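Long-range contacts in carbohydrate deacetylase Agd3 (Neosartorya fumigata, PDB 6NWZ), which acts as a galactosaminogalactan de-N-acetylase, modifying an exopolysaccharide in a step required for biofilm formation by this fungus: residues A[37-42]-A[218-223]; A[162-167]-A[582-587]; A[225-230]-A[531-536]; A[247-252]-A[538-543]. All blocks are in the same frame, centred on the assembly; numbering follows the deposited sequence.

In the fold
Following the chain from the N terminus, interaction 1 opens on helix 34-47 and closes at 218-223, a loop made within the CBM87 part. Before it closes, 162-167 opens interaction 2, so the two cross. Interaction 2 spans far more of the chain, closing at 582-587 and joining CBM87 to the deacetylase domain. Nested inside it are interactions 3 and 4, which cross each other: 225-230 meets 531-536, helix to helix, and 247-252 then runs beside 538-543 in the deacetylase core. Interaction 3 is the meeting ground, because T220 and A219 of interaction 1, V164 and S165 of interaction 2, and Y543 of interaction 4 all touch its helices.

Interaction 1: A[37-42]-A[218-223]; sequences ASSATS and FATDWS
T220 and S42 both tuck their hydroxyl over the main chain, flanked by N and C (chi1 63° in each), and this turns OG1 of T220 and OG of S42 to face each other. The contact lies in the CBM87 region, where helix 34-47 meets the loop that leads into helix 224-237. T220 OG1 donates to S42 OG at 2.8 Å, and S42 OG in turn donates to S38 O one helical turn back at 3.0 Å. That second bond lies in the carbonyl plane, with a C=O...OG angle of 159°. The result is a short relay of two hydroxyls ending on a main-chain oxygen, which also takes the ordinary helix bond from S42 N. The other branch of T220, CG2, rests near S39 O at 3.4 Å, so the threonine sets its hydroxyl against S42 and its methyl over the S39 carbonyl oxygen.

S39 makes the second foothold. Its OG reaches F218 O at 3.3 Å, a weak hydrogen bond, while the CB atoms of S39 and F218 pack at 3.9 Å. F218 starts out toward the helix, but its ring turns away to meet F119 and lies edge-to-face with F214. A different side of helix 34-47 carries A37, A40 and T41, which rest on V29 of strand 22-31, so the helix is held between strand and loop. The loop is itself tied to what follows: T220 O receives N227 ND2, and S223, at the N-cap of helix 224-237, accepts S226 N on its OG.

Interaction 2: A[162-167]-A[582-587]; sequences ATVSTE and VRLVDW
At the C-terminal end of helix 569-584, R583 and L584 lean against A162, T163 and V164 at the start of the short strand 164-165. The arginine does the gripping. Its chain runs extended from the helix and then bends at chi3 (78°), which brings the guanidinium end-on to T163 O. Both terminal nitrogens donate to that one oxygen, NH2 at 2.8 Å and NH1 at 3.1 Å, and the oxygen lies within the guanidinium plane. NH2 meets the oxygen nearly head-on, in line with the C=O bond (172°), whereas NH1 comes in on a lone pair at 132°. R583 NH2 has a second partner in a salt bridge with E580, a helical turn earlier, so the cationic group is fixed from its own helix as well as from the strand.

This is an interdomain surface contact: the strand belongs to the CBM87 region, where V164 pairs with L145 of strand 144-147, and the helix to the deacetylase domain. L584 supplies the apolar half. Its CD2 lies 3.6 Å above the guanidinium plane of R583, toward the rim, and meets V164 CG1 at 3.8 Å. Y228 of helix 224-237 packs against both V164 and L584, and L536 adds to the cover over L584. A162 CB fits in beside the helix end, 3.5 Å from R583 O and 3.8 Å from R583 NH1.

Interaction 3: A[225-230]-A[531-536]; sequences TSNYLQ and TMRHLL. With ZN (zinc ion), chain I.
L536 packs closely against N227 and Y228; the looser flank of this contact is where the N227 amide end faces R533. L536 CD1 sits 3.7 Å from Y228 CB, and the two side chains run side by side in the same direction. Y228 has its ring carbon CG anti to the backbone N (chi1 172°), which lays the ring alongside L536, with CD1 of Y228 4.0 Å from CD1 of L536. L536 CB meanwhile rests on N227 O at 3.7 Å. Polar atoms here look elsewhere: L536 O is taken by H231 NE2, and Q230 NE2 makes a weak bond of 3.4 Å to N227 O of its own helix.

The pair is a helix-helix interface between CBM87 and the deacetylase domain. Helices 224-237 and 520-536 run in broadly the same direction, the axes of these short segments inclined by 29° and 8.4 Å apart at closest approach, with the side chains rather than polar bonds joining them.

Toward R533 the fit slackens. N227 ND2 comes no nearer than 3.8 Å to R533 CG, and the amide and guanidinium planes stand 65° apart; ND2 is bonded instead to S223 O and T220 O. R533, partly exposed, carries its guanidinium away to a salt bridge with D530. On the side of helix 520-536 turned from the partner helix, H534 NE2 binds a zinc ion at 2.4 Å, with D530 OD2 as the other protein ligand, and its ring stacks on W492.

Interaction 4: A[247-252]-A[538-543]; sequences RVNLNT and LRHDGY
H540 NE2 donates to R247 O at 2.8 Å, and Y543 N donates to N251 O at 2.9 Å; these are the two direct bonds between the segments. They differ in approach. The histidine N-H comes from above the carbonyl plane, 48° out of it, with the oxygen near the edge of the ring, while the backbone N-H of Y543 meets its carbonyl nearly head-on. H540 turns CG away from its own carbonyl carbon (chi1 -67°), and from there the ring reaches R247 O with NE2. A water bridges the two backbones, donating to N249 O (2.7 Å) and D541 O and accepting from N251 N, so three main-chain groups are satisfied by one molecule.

H540 is also covered: OD1 of N249 lies 3.6 Å above one ring face, toward the rim, with amide and ring planes 72° apart. ND2 of the same amide is bonded to V590 O, which probably fixes its rotation. R247 points its guanidinium away, into salt bridges with E656 and D661. Farther out, V248 CG2 packs on L538 CD2 at 3.9 Å, the two side chains crossing at about a right angle. L538, with positive phi, is the C-prime residue of the Schellman motif that ends helix 520-536.

Beyond that turn the chain becomes strand 542-546, and T252 bridges Y543 in parallel, starting the pairing of strands 252-257 and 542-546. The mostly parallel sheet is consistent with the barrel-like cores of polysaccharide deacetylases. Strand 487-492 flanks 542-546 through G542 and W492. Helix 520-536 packs on Y543 and V248, and helix 569-584 on V248, L250 and T252.

Interaction 1: A[37-42]-A[218-223]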
loop_
_atom_site.group_PDB
_atom_site.type_symbol
_atom_site.label_atom_id
_atom_site.label_comp_id
_atom_site.label_asym_id
_atom_site.label_seq_id
_atom_site.Cartn_x
_atom_site.Cartn_y
_atom_site.Cartn_z
ATOM N N ALA A 37 -19.813 -2.306 6.575
ATOM C CA ALA A 37 -18.755 -2.759 7.474
ATOM C C ALA A 37 -17.378 -2.651 6.834
ATOM O O ALA A 37 -16.376 -2.522 7.546
ATOM C CB ALA A 37 -19.018 -4.198 7.916
ATOM N N SER A 38 -17.307 -2.703 5.502
ATOM C CA SER A 38 -16.012 -2.670 4.831
ATOM C C SER A 38 -15.289 -1.347 5.055
ATOM O O SER A 38 -14.054 -1.317 5.077
ATOM C CB SER A 38 -16.192 -2.932 3.339
ATOM O OG SER A 38 -17.124 -2.026 2.777
ATOM N N SER A 39 -16.031 -0.248 5.217
ATOM C CA SER A 39 -15.392 1.035 5.484
ATOM C C SER A 39 -14.780 1.100 6.874
ATOM O O SER A 39 -14.005 2.024 7.147
ATOM C CB SER A 39 -16.390 2.177 5.297
ATOM O OG SER A 39 -16.770 2.301 3.935
ATOM N N ALA A 40 -15.102 0.146 7.750
ATOM C CA ALA A 40 -14.463 0.027 9.053
ATOM C C ALA A 40 -13.483 -1.132 9.147
ATOM O O ALA A 40 -12.474 -1.016 9.846
ATOM C CB ALA A 40 -15.515 -0.134 10.154
ATOM N N THR A 41 -13.751 -2.242 8.456
ATOM C CA THR A 41 -12.891 -3.415 8.569
ATOM C C THR A 41 -11.642 -3.300 7.702
ATOM O O THR A 41 -10.614 -3.908 8.026
ATOM C CB THR A 41 -13.671 -4.676 8.194
ATOM O OG1 THR A 41 -14.184 -4.543 6.863
ATOM C CG2 THR A 41 -14.831 -4.889 9.152
ATOM N N SER A 42 -11.707 -2.536 6.608
ATOM C CA SER A 42 -10.543 -2.385 5.741
ATOM C C SER A 42 -9.378 -1.746 6.488
ATOM O O SER A 42 -8.222 -2.156 6.321
ATOM C CB SER A 42 -10.908 -1.562 4.505
ATOM O OG SER A 42 -11.292 -0.240 4.849
ATOM N N PHE A 218 -18.157 7.449 5.189
ATOM C CA PHE A 218 -16.886 6.805 4.892
ATOM C C PHE A 218 -17.018 5.903 3.668
ATOM O O PHE A 218 -18.065 5.291 3.441
ATOM C CB PHE A 218 -16.392 5.993 6.090
ATOM C CG PHE A 218 -15.601 6.798 7.076
ATOM C CD1 PHE A 218 -16.207 7.779 7.839
ATOM C CD2 PHE A 218 -14.249 6.565 7.246
ATOM C CE1 PHE A 218 -15.473 8.517 8.752
ATOM C CE2 PHE A 218 -13.510 7.297 8.156
ATOM C CZ PHE A 218 -14.122 8.274 8.909
ATOM N N ALA A 219 -15.944 5.828 2.875
ATOM C CA ALA A 219 -15.924 5.010 1.666
ATOM C C ALA A 219 -14.459 4.711 1.351
ATOM O O ALA A 219 -13.844 5.310 0.468
ATOM C CB ALA A 219 -16.619 5.706 0.497
ATOM N N THR A 220 -13.889 3.777 2.114
ATOM C CA THR A 220 -12.487 3.415 1.942
ATOM C C THR A 220 -12.208 2.762 0.594
ATOM O O THR A 220 -11.037 2.624 0.228
ATOM C CB THR A 220 -12.044 2.484 3.072
ATOM O OG1 THR A 220 -12.793 1.260 3.007
ATOM C CG2 THR A 220 -12.274 3.148 4.428
ATOM N N ASP A 221 -13.243 2.365 -0.151
ATOM C CA ASP A 221 -13.020 1.710 -1.437
ATOM C C ASP A 221 -12.522 2.692 -2.494
ATOM O O ASP A 221 -11.686 2.335 -3.330
ATOM C CB ASP A 221 -14.301 1.016 -1.912
ATOM C CG ASP A 221 -15.555 1.825 -1.618
ATOM O OD1 ASP A 221 -15.657 2.397 -0.511
ATOM O OD2 ASP A 221 -16.445 1.885 -2.490
ATOM N N TRP A 222 -13.022 3.930 -2.482
ATOM C CA TRP A 222 -12.628 4.909 -3.490
ATOM C C TRP A 222 -12.070 6.207 -2.930
ATOM O O TRP A 222 -11.362 6.907 -3.662
ATOM C CB TRP A 222 -13.813 5.248 -4.414
ATOM C CG TRP A 222 -14.978 5.905 -3.725
ATOM C CD1 TRP A 222 -16.104 5.292 -3.256
ATOM C CD2 TRP A 222 -15.131 7.302 -3.430
ATOM N NE1 TRP A 222 -16.946 6.219 -2.687
ATOM C CE2 TRP A 222 -16.371 7.459 -2.778
ATOM C CE3 TRP A 222 -14.339 8.435 -3.653
ATOM C CZ2 TRP A 222 -16.837 8.700 -2.345
ATOM C CZ3 TRP A 222 -14.803 9.667 -3.218
ATOM C CH2 TRP A 222 -16.040 9.789 -2.575
ATOM N N SER A 223 -12.346 6.556 -1.677
ATOM C CA SER A 223 -12.008 7.876 -1.155
ATOM C C SER A 223 -10.671 7.830 -0.427
ATOM O O SER A 223 -10.511 7.084 0.546
ATOM C CB SER A 223 -13.107 8.385 -0.221
ATOM O OG SER A 223 -12.692 9.556 0.457
#

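Interaction 2: A[162-167]-A[582-587]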
loop_
_atom_site.group_PDB
_atom_site.type_symbol
_atom_site.label_atom_id
_atom_site.label_comp_id
_atom_site.label_asym_id
_atom_site.label_seq_id
_atom_site.Cartn_x
_atom_site.Cartn_y
_atom_site.Cartn_z
ATOM N N ALA A 162 -4.041 20.253 8.186
ATOM C CA ALA A 162 -3.900 19.942 6.769
ATOM C C ALA A 162 -5.264 19.600 6.187
ATOM O O ALA A 162 -5.949 18.703 6.690
ATOM C CB ALA A 162 -2.919 18.789 6.575
ATOM N N THR A 163 -5.659 20.314 5.135
ATOM C CA THR A 163 -6.998 20.161 4.580
ATOM C C THR A 163 -7.061 18.980 3.620
ATOM O O THR A 163 -6.118 18.719 2.867
ATOM C CB THR A 163 -7.433 21.437 3.855
ATOM O OG1 THR A 163 -6.407 21.841 2.942
ATOM C CG2 THR A 163 -7.700 22.562 4.844
ATOM N N VAL A 164 -8.188 18.267 3.658
ATOM C CA VAL A 164 -8.493 17.187 2.731
ATOM C C VAL A 164 -9.871 17.445 2.128
ATOM O O VAL A 164 -10.619 18.317 2.573
ATOM C CB VAL A 164 -8.447 15.796 3.400
ATOM C CG1 VAL A 164 -7.032 15.474 3.877
ATOM C CG2 VAL A 164 -9.447 15.718 4.543
ATOM N N SER A 165 -10.201 16.665 1.102
ATOM C CA SER A 165 -11.415 16.885 0.331
ATOM C C SER A 165 -12.558 16.016 0.837
ATOM O O SER A 165 -12.362 14.847 1.177
ATOM C CB SER A 165 -11.169 16.590 -1.149
ATOM O OG SER A 165 -12.378 16.659 -1.879
ATOM N N THR A 166 -13.757 16.597 0.878
ATOM C CA THR A 166 -14.971 15.863 1.210
ATOM C C THR A 166 -15.846 15.606 -0.004
ATOM O O THR A 166 -16.939 15.047 0.144
ATOM C CB THR A 166 -15.792 16.613 2.265
ATOM O OG1 THR A 166 -16.181 17.894 1.751
ATOM C CG2 THR A 166 -14.989 16.794 3.537
ATOM N N GLU A 167 -15.402 16.009 -1.191
ATOM C CA GLU A 167 -16.224 15.884 -2.385
ATOM C C GLU A 167 -16.607 14.427 -2.607
ATOM O O GLU A 167 -15.751 13.540 -2.635
ATOM C CB GLU A 167 -15.474 16.444 -3.593
ATOM C CG GLU A 167 -16.281 16.497 -4.879
ATOM C CD GLU A 167 -15.603 17.338 -5.947
ATOM O OE1 GLU A 167 -14.883 18.292 -5.582
ATOM O OE2 GLU A 167 -15.784 17.046 -7.149
ATOM N N VAL A 582 3.777 13.653 3.017
ATOM C CA VAL A 582 4.391 14.360 4.136
ATOM C C VAL A 582 3.494 15.498 4.619
ATOM O O VAL A 582 3.520 15.861 5.801
ATOM C CB VAL A 582 5.797 14.850 3.735
ATOM C CG1 VAL A 582 6.335 15.829 4.749
ATOM C CG2 VAL A 582 6.747 13.664 3.611
ATOM N N ARG A 583 2.661 16.053 3.735
ATOM C CA ARG A 583 1.740 17.106 4.152
ATOM C C ARG A 583 0.655 16.582 5.088
ATOM O O ARG A 583 0.151 17.334 5.932
ATOM C CB ARG A 583 1.103 17.755 2.929
ATOM C CG ARG A 583 0.155 18.876 3.274
ATOM C CD ARG A 583 -0.506 19.426 2.033
ATOM N NE ARG A 583 -1.598 18.584 1.551
ATOM C CZ ARG A 583 -2.859 18.702 1.954
ATOM N NH1 ARG A 583 -3.187 19.620 2.858
ATOM N NH2 ARG A 583 -3.794 17.905 1.457
ATOM N N LEU A 584 0.287 15.305 4.962
ATOM C CA LEU A 584 -0.806 14.716 5.731
ATOM C C LEU A 584 -0.353 14.025 7.013
ATOM O O LEU A 584 -1.011 14.171 8.047
ATOM C CB LEU A 584 -1.575 13.715 4.864
ATOM C CG LEU A 584 -2.186 14.274 3.578
ATOM C CD1 LEU A 584 -2.817 13.160 2.772
ATOM C CD2 LEU A 584 -3.205 15.361 3.885
ATOM N N VAL A 585 0.746 13.264 6.976
ATOM C CA VAL A 585 1.203 12.473 8.110
ATOM C C VAL A 585 2.694 12.716 8.323
ATOM O O VAL A 585 3.387 13.268 7.467
ATOM C CB VAL A 585 0.937 10.968 7.912
ATOM C CG1 VAL A 585 -0.542 10.709 7.676
ATOM C CG2 VAL A 585 1.749 10.453 6.747
ATOM N N ASP A 586 3.189 12.288 9.487
ATOM C CA ASP A 586 4.617 12.337 9.776
ATOM C C ASP A 586 5.260 10.953 9.754
ATOM O O ASP A 586 6.381 10.784 10.243
ATOM C CB ASP A 586 4.885 13.022 11.117
ATOM C CG ASP A 586 4.238 12.305 12.284
ATOM O OD1 ASP A 586 4.768 11.257 12.716
ATOM O OD2 ASP A 586 3.193 12.787 12.765
ATOM N N TRP A 587 4.577 9.961 9.190
ATOM C CA TRP A 587 5.103 8.610 9.166
ATOM C C TRP A 587 6.337 8.525 8.270
ATOM O O TRP A 587 6.512 9.330 7.351
ATOM C CB TRP A 587 4.046 7.632 8.659
ATOM C CG TRP A 587 2.712 7.742 9.329
ATOM C CD1 TRP A 587 2.438 8.305 10.544
ATOM C CD2 TRP A 587 1.463 7.276 8.812
ATOM N NE1 TRP A 587 1.093 8.215 10.812
ATOM C CE2 TRP A 587 0.473 7.587 9.762
ATOM C CE3 TRP A 587 1.087 6.625 7.634
ATOM C CZ2 TRP A 587 -0.868 7.269 9.571
ATOM C CZ3 TRP A 587 -0.244 6.311 7.446
ATOM C CH2 TRP A 587 -1.205 6.632 8.409
#

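Interaction 3: A[225-230]-A[531-536]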
loop_
_atom_site.group_PDB
_atom_site.type_symbol
_atom_site.label_atom_id
_atom_site.label_comp_id
_atom_site.label_asym_id
_atom_site.label_seq_id
_atom_site.Cartn_x
_atom_site.Cartn_y
_atom_site.Cartn_z
ATOM N N THR A 225 -9.635 10.455 1.209
ATOM C CA THR A 225 -9.946 11.147 2.460
ATOM C C THR A 225 -10.383 10.169 3.543
ATOM O O THR A 225 -9.936 10.264 4.692
ATOM C CB THR A 225 -11.029 12.206 2.227
ATOM O OG1 THR A 225 -10.441 13.384 1.659
ATOM C CG2 THR A 225 -11.717 12.587 3.530
ATOM N N SER A 226 -11.248 9.210 3.192
ATOM C CA SER A 226 -11.691 8.216 4.167
ATOM C C SER A 226 -10.518 7.400 4.695
ATOM O O SER A 226 -10.425 7.142 5.902
ATOM C CB SER A 226 -12.745 7.302 3.545
ATOM O OG SER A 226 -13.871 8.045 3.111
ATOM N N ASN A 227 -9.607 6.991 3.806
ATOM C CA ASN A 227 -8.408 6.280 4.238
ATOM C C ASN A 227 -7.481 7.156 5.071
ATOM O O ASN A 227 -6.655 6.620 5.817
ATOM C CB ASN A 227 -7.654 5.730 3.026
ATOM C CG ASN A 227 -8.315 4.501 2.442
ATOM O OD1 ASN A 227 -7.989 3.374 2.814
ATOM N ND2 ASN A 227 -9.252 4.711 1.525
ATOM N N TYR A 228 -7.592 8.480 4.955
ATOM C CA TYR A 228 -6.839 9.381 5.822
ATOM C C TYR A 228 -7.487 9.493 7.196
ATOM O O TYR A 228 -6.804 9.415 8.224
ATOM C CB TYR A 228 -6.735 10.763 5.177
ATOM C CG TYR A 228 -6.138 11.838 6.064
ATOM C CD1 TYR A 228 -4.801 11.797 6.430
ATOM C CD2 TYR A 228 -6.904 12.912 6.512
ATOM C CE1 TYR A 228 -4.243 12.779 7.226
ATOM C CE2 TYR A 228 -6.351 13.904 7.312
ATOM C CZ TYR A 228 -5.017 13.829 7.665
ATOM O OH TYR A 228 -4.437 14.800 8.458
ATOM N N LEU A 229 -8.808 9.677 7.225
ATOM C CA LEU A 229 -9.501 9.896 8.487
ATOM C C LEU A 229 -9.448 8.668 9.384
ATOM O O LEU A 229 -9.410 8.803 10.612
ATOM C CB LEU A 229 -10.954 10.291 8.222
ATOM C CG LEU A 229 -11.198 11.575 7.427
ATOM C CD1 LEU A 229 -12.686 11.797 7.238
ATOM C CD2 LEU A 229 -10.564 12.779 8.113
ATOM N N GLN A 230 -9.434 7.469 8.797
ATOM C CA GLN A 230 -9.616 6.259 9.594
ATOM C C GLN A 230 -8.498 6.073 10.610
ATOM O O GLN A 230 -8.699 5.414 11.636
ATOM C CB GLN A 230 -9.712 5.041 8.682
ATOM C CG GLN A 230 -8.464 4.779 7.871
ATOM C CD GLN A 230 -8.615 3.584 6.958
ATOM O OE1 GLN A 230 -9.607 2.855 7.028
ATOM N NE2 GLN A 230 -7.631 3.376 6.088
ATOM N N THR A 531 -2.896 7.515 -5.311
ATOM C CA THR A 531 -1.783 6.912 -4.586
ATOM C C THR A 531 -1.901 7.127 -3.082
ATOM O O THR A 531 -1.477 6.267 -2.301
ATOM C CB THR A 531 -0.458 7.469 -5.100
ATOM O OG1 THR A 531 -0.431 7.379 -6.530
ATOM C CG2 THR A 531 0.710 6.677 -4.526
ATOM N N MET A 532 -2.460 8.261 -2.651
ATOM C CA MET A 532 -2.724 8.445 -1.227
ATOM C C MET A 532 -3.723 7.414 -0.718
ATOM O O MET A 532 -3.602 6.923 0.410
ATOM C CB MET A 532 -3.234 9.860 -0.959
ATOM C CG MET A 532 -2.196 10.956 -1.155
ATOM S SD MET A 532 -0.697 10.728 -0.186
ATOM C CE MET A 532 0.443 10.112 -1.427
ATOM N N ARG A 533 -4.720 7.071 -1.538
ATOM C CA ARG A 533 -5.672 6.037 -1.148
ATOM C C ARG A 533 -4.972 4.704 -0.918
ATOM O O ARG A 533 -5.319 3.962 0.008
ATOM C CB ARG A 533 -6.755 5.904 -2.215
ATOM C CG ARG A 533 -7.773 4.826 -1.930
ATOM C CD ARG A 533 -8.886 4.832 -2.964
ATOM N NE ARG A 533 -8.453 4.416 -4.298
ATOM C CZ ARG A 533 -8.447 3.153 -4.718
ATOM N NH1 ARG A 533 -8.833 2.178 -3.904
ATOM N NH2 ARG A 533 -8.050 2.860 -5.951
ATOM N N HIS A 534 -3.977 4.384 -1.750
ATOM C CA HIS A 534 -3.211 3.156 -1.563
ATOM C C HIS A 534 -2.326 3.241 -0.326
ATOM O O HIS A 534 -2.345 2.345 0.527
ATOM C CB HIS A 534 -2.358 2.877 -2.802
ATOM C CG HIS A 534 -3.151 2.721 -4.061
ATOM N ND1 HIS A 534 -4.410 2.163 -4.084
ATOM C CD2 HIS A 534 -2.863 3.052 -5.341
ATOM C CE1 HIS A 534 -4.863 2.152 -5.325
ATOM N NE2 HIS A 534 -3.943 2.687 -6.107
ATOM N N LEU A 535 -1.544 4.321 -0.214
ATOM C CA LEU A 535 -0.559 4.425 0.856
ATOM C C LEU A 535 -1.226 4.611 2.213
ATOM O O LEU A 535 -0.825 3.980 3.200
ATOM C CB LEU A 535 0.409 5.574 0.565
ATOM C CG LEU A 535 1.291 5.411 -0.675
ATOM C CD1 LEU A 535 2.360 6.496 -0.741
ATOM C CD2 LEU A 535 1.922 4.030 -0.707
ATOM N N LEU A 536 -2.240 5.474 2.291
ATOM C CA LEU A 536 -2.966 5.634 3.544
ATOM C C LEU A 536 -3.840 4.425 3.868
ATOM O O LEU A 536 -4.303 4.301 5.006
ATOM C CB LEU A 536 -3.805 6.916 3.500
ATOM C CG LEU A 536 -2.968 8.196 3.387
ATOM C CD1 LEU A 536 -3.832 9.444 3.336
ATOM C CD2 LEU A 536 -1.998 8.272 4.548
HETATM ZN ZN ZN I . -3.693 3.245 -8.417
#

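Interaction 4: A[247-252]-A[538-543]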
loop_
_atom_site.group_PDB
_atom_site.type_symbol
_atom_site.label_atom_id
_atom_site.label_comp_id
_atom_site.label_asym_id
_atom_site.label_seq_id
_atom_site.Cartn_x
_atom_site.Cartn_y
_atom_site.Cartn_z
ATOM N N ARG A 247 2.936 0.419 8.692
ATOM C CA ARG A 247 4.100 0.725 7.870
ATOM C C ARG A 247 3.640 1.098 6.468
ATOM O O ARG A 247 2.705 0.494 5.935
ATOM C CB ARG A 247 5.065 -0.471 7.829
ATOM C CG ARG A 247 6.147 -0.401 6.755
ATOM C CD ARG A 247 7.177 0.680 7.038
ATOM N NE ARG A 247 7.949 0.393 8.243
ATOM C CZ ARG A 247 7.852 1.084 9.374
ATOM N NH1 ARG A 247 7.023 2.117 9.458
ATOM N NH2 ARG A 247 8.593 0.747 10.420
ATOM N N VAL A 248 4.286 2.103 5.876
ATOM C CA VAL A 248 4.026 2.506 4.497
ATOM C C VAL A 248 5.297 2.288 3.690
ATOM O O VAL A 248 6.336 2.896 3.982
ATOM C CB VAL A 248 3.562 3.967 4.397
ATOM C CG1 VAL A 248 3.450 4.385 2.935
ATOM C CG2 VAL A 248 2.232 4.142 5.090
ATOM N N ASN A 249 5.221 1.421 2.684
ATOM C CA ASN A 249 6.347 1.164 1.797
ATOM C C ASN A 249 6.156 1.922 0.492
ATOM O O ASN A 249 5.051 1.968 -0.056
ATOM C CB ASN A 249 6.505 -0.332 1.506
ATOM C CG ASN A 249 7.044 -1.115 2.690
ATOM O OD1 ASN A 249 6.461 -2.121 3.098
ATOM N ND2 ASN A 249 8.168 -0.664 3.240
ATOM N N LEU A 250 7.237 2.513 -0.005
ATOM C CA LEU A 250 7.230 3.212 -1.287
ATOM C C LEU A 250 8.273 2.552 -2.189
ATOM O O LEU A 250 9.440 2.951 -2.204
ATOM C CB LEU A 250 7.497 4.696 -1.107
ATOM C CG LEU A 250 7.441 5.519 -2.391
ATOM C CD1 LEU A 250 6.067 5.401 -3.043
ATOM C CD2 LEU A 250 7.805 6.970 -2.109
ATOM N N ASN A 251 7.844 1.543 -2.942
ATOM C CA ASN A 251 8.701 0.818 -3.869
ATOM C C ASN A 251 8.348 1.229 -5.292
ATOM O O ASN A 251 7.210 1.031 -5.731
ATOM C CB ASN A 251 8.543 -0.690 -3.694
ATOM C CG ASN A 251 8.843 -1.146 -2.283
ATOM O OD1 ASN A 251 9.443 -0.413 -1.497
ATOM N ND2 ASN A 251 8.434 -2.366 -1.955
ATOM N N THR A 252 9.321 1.792 -6.009
ATOM C CA THR A 252 9.120 2.273 -7.374
ATOM C C THR A 252 10.071 1.522 -8.298
ATOM O O THR A 252 11.284 1.765 -8.279
ATOM C CB THR A 252 9.341 3.783 -7.459
ATOM O OG1 THR A 252 10.694 4.096 -7.108
ATOM C CG2 THR A 252 8.411 4.503 -6.501
ATOM N N LEU A 538 -2.442 1.514 3.713
ATOM C CA LEU A 538 -1.392 0.582 4.132
ATOM C C LEU A 538 -1.188 -0.544 3.120
ATOM O O LEU A 538 -0.748 -1.641 3.473
ATOM C CB LEU A 538 -1.670 0.012 5.528
ATOM C CG LEU A 538 -1.869 1.043 6.642
ATOM C CD1 LEU A 538 -1.857 0.369 8.010
ATOM C CD2 LEU A 538 -0.822 2.146 6.561
ATOM N N ARG A 539 -1.494 -0.278 1.855
ATOM C CA ARG A 539 -1.211 -1.226 0.787
ATOM C C ARG A 539 0.280 -1.182 0.467
ATOM O O ARG A 539 0.795 -0.153 0.014
ATOM C CB ARG A 539 -2.051 -0.900 -0.446
ATOM C CG ARG A 539 -3.555 -0.916 -0.184
ATOM C CD ARG A 539 -4.084 -2.334 -0.047
ATOM N NE ARG A 539 -4.093 -3.017 -1.335
ATOM C CZ ARG A 539 -5.168 -3.147 -2.107
ATOM N NH1 ARG A 539 -6.339 -2.657 -1.713
ATOM N NH2 ARG A 539 -5.072 -3.776 -3.272
ATOM N N HIS A 540 0.974 -2.293 0.714
ATOM C CA HIS A 540 2.414 -2.386 0.506
ATOM C C HIS A 540 2.798 -2.707 -0.936
ATOM O O HIS A 540 3.972 -2.999 -1.191
ATOM C CB HIS A 540 3.012 -3.443 1.439
ATOM C CG HIS A 540 2.944 -3.076 2.888
ATOM N ND1 HIS A 540 3.382 -3.914 3.890
ATOM C CD2 HIS A 540 2.496 -1.956 3.504
ATOM C CE1 HIS A 540 3.204 -3.328 5.060
ATOM N NE2 HIS A 540 2.669 -2.139 4.854
ATOM N N ASP A 541 1.848 -2.667 -1.870
ATOM C CA ASP A 541 2.155 -2.952 -3.265
ATOM C C ASP A 541 3.111 -1.906 -3.821
ATOM O O ASP A 541 3.053 -0.725 -3.464
ATOM C CB ASP A 541 0.881 -2.972 -4.116
ATOM C CG ASP A 541 -0.318 -3.525 -3.372
ATOM O OD1 ASP A 541 -0.219 -3.732 -2.144
ATOM O OD2 ASP A 541 -1.364 -3.750 -4.021
ATOM N N GLY A 542 4.000 -2.348 -4.707
ATOM C CA GLY A 542 4.892 -1.444 -5.396
ATOM C C GLY A 542 4.209 -0.763 -6.565
ATOM O O GLY A 542 3.015 -0.932 -6.818
ATOM N N TYR A 543 4.998 0.019 -7.301
ATOM C CA TYR A 543 4.488 0.818 -8.407
ATOM C C TYR A 543 5.324 0.576 -9.657
ATOM O O TYR A 543 6.547 0.416 -9.584
ATOM C CB TYR A 543 4.459 2.315 -8.035
ATOM C CG TYR A 543 3.448 2.622 -6.947
ATOM C CD1 TYR A 543 3.752 2.403 -5.609
ATOM C CD2 TYR A 543 2.180 3.108 -7.259
ATOM C CE1 TYR A 543 2.828 2.665 -4.608
ATOM C CE2 TYR A 543 1.248 3.374 -6.261
ATOM C CZ TYR A 543 1.579 3.149 -4.938
ATOM O OH TYR A 543 0.668 3.406 -3.936
HETATM O O HOH W 1 1.144 -1.817 7.884
HETATM O O HOH W 2 5.140 1.008 -2.545
#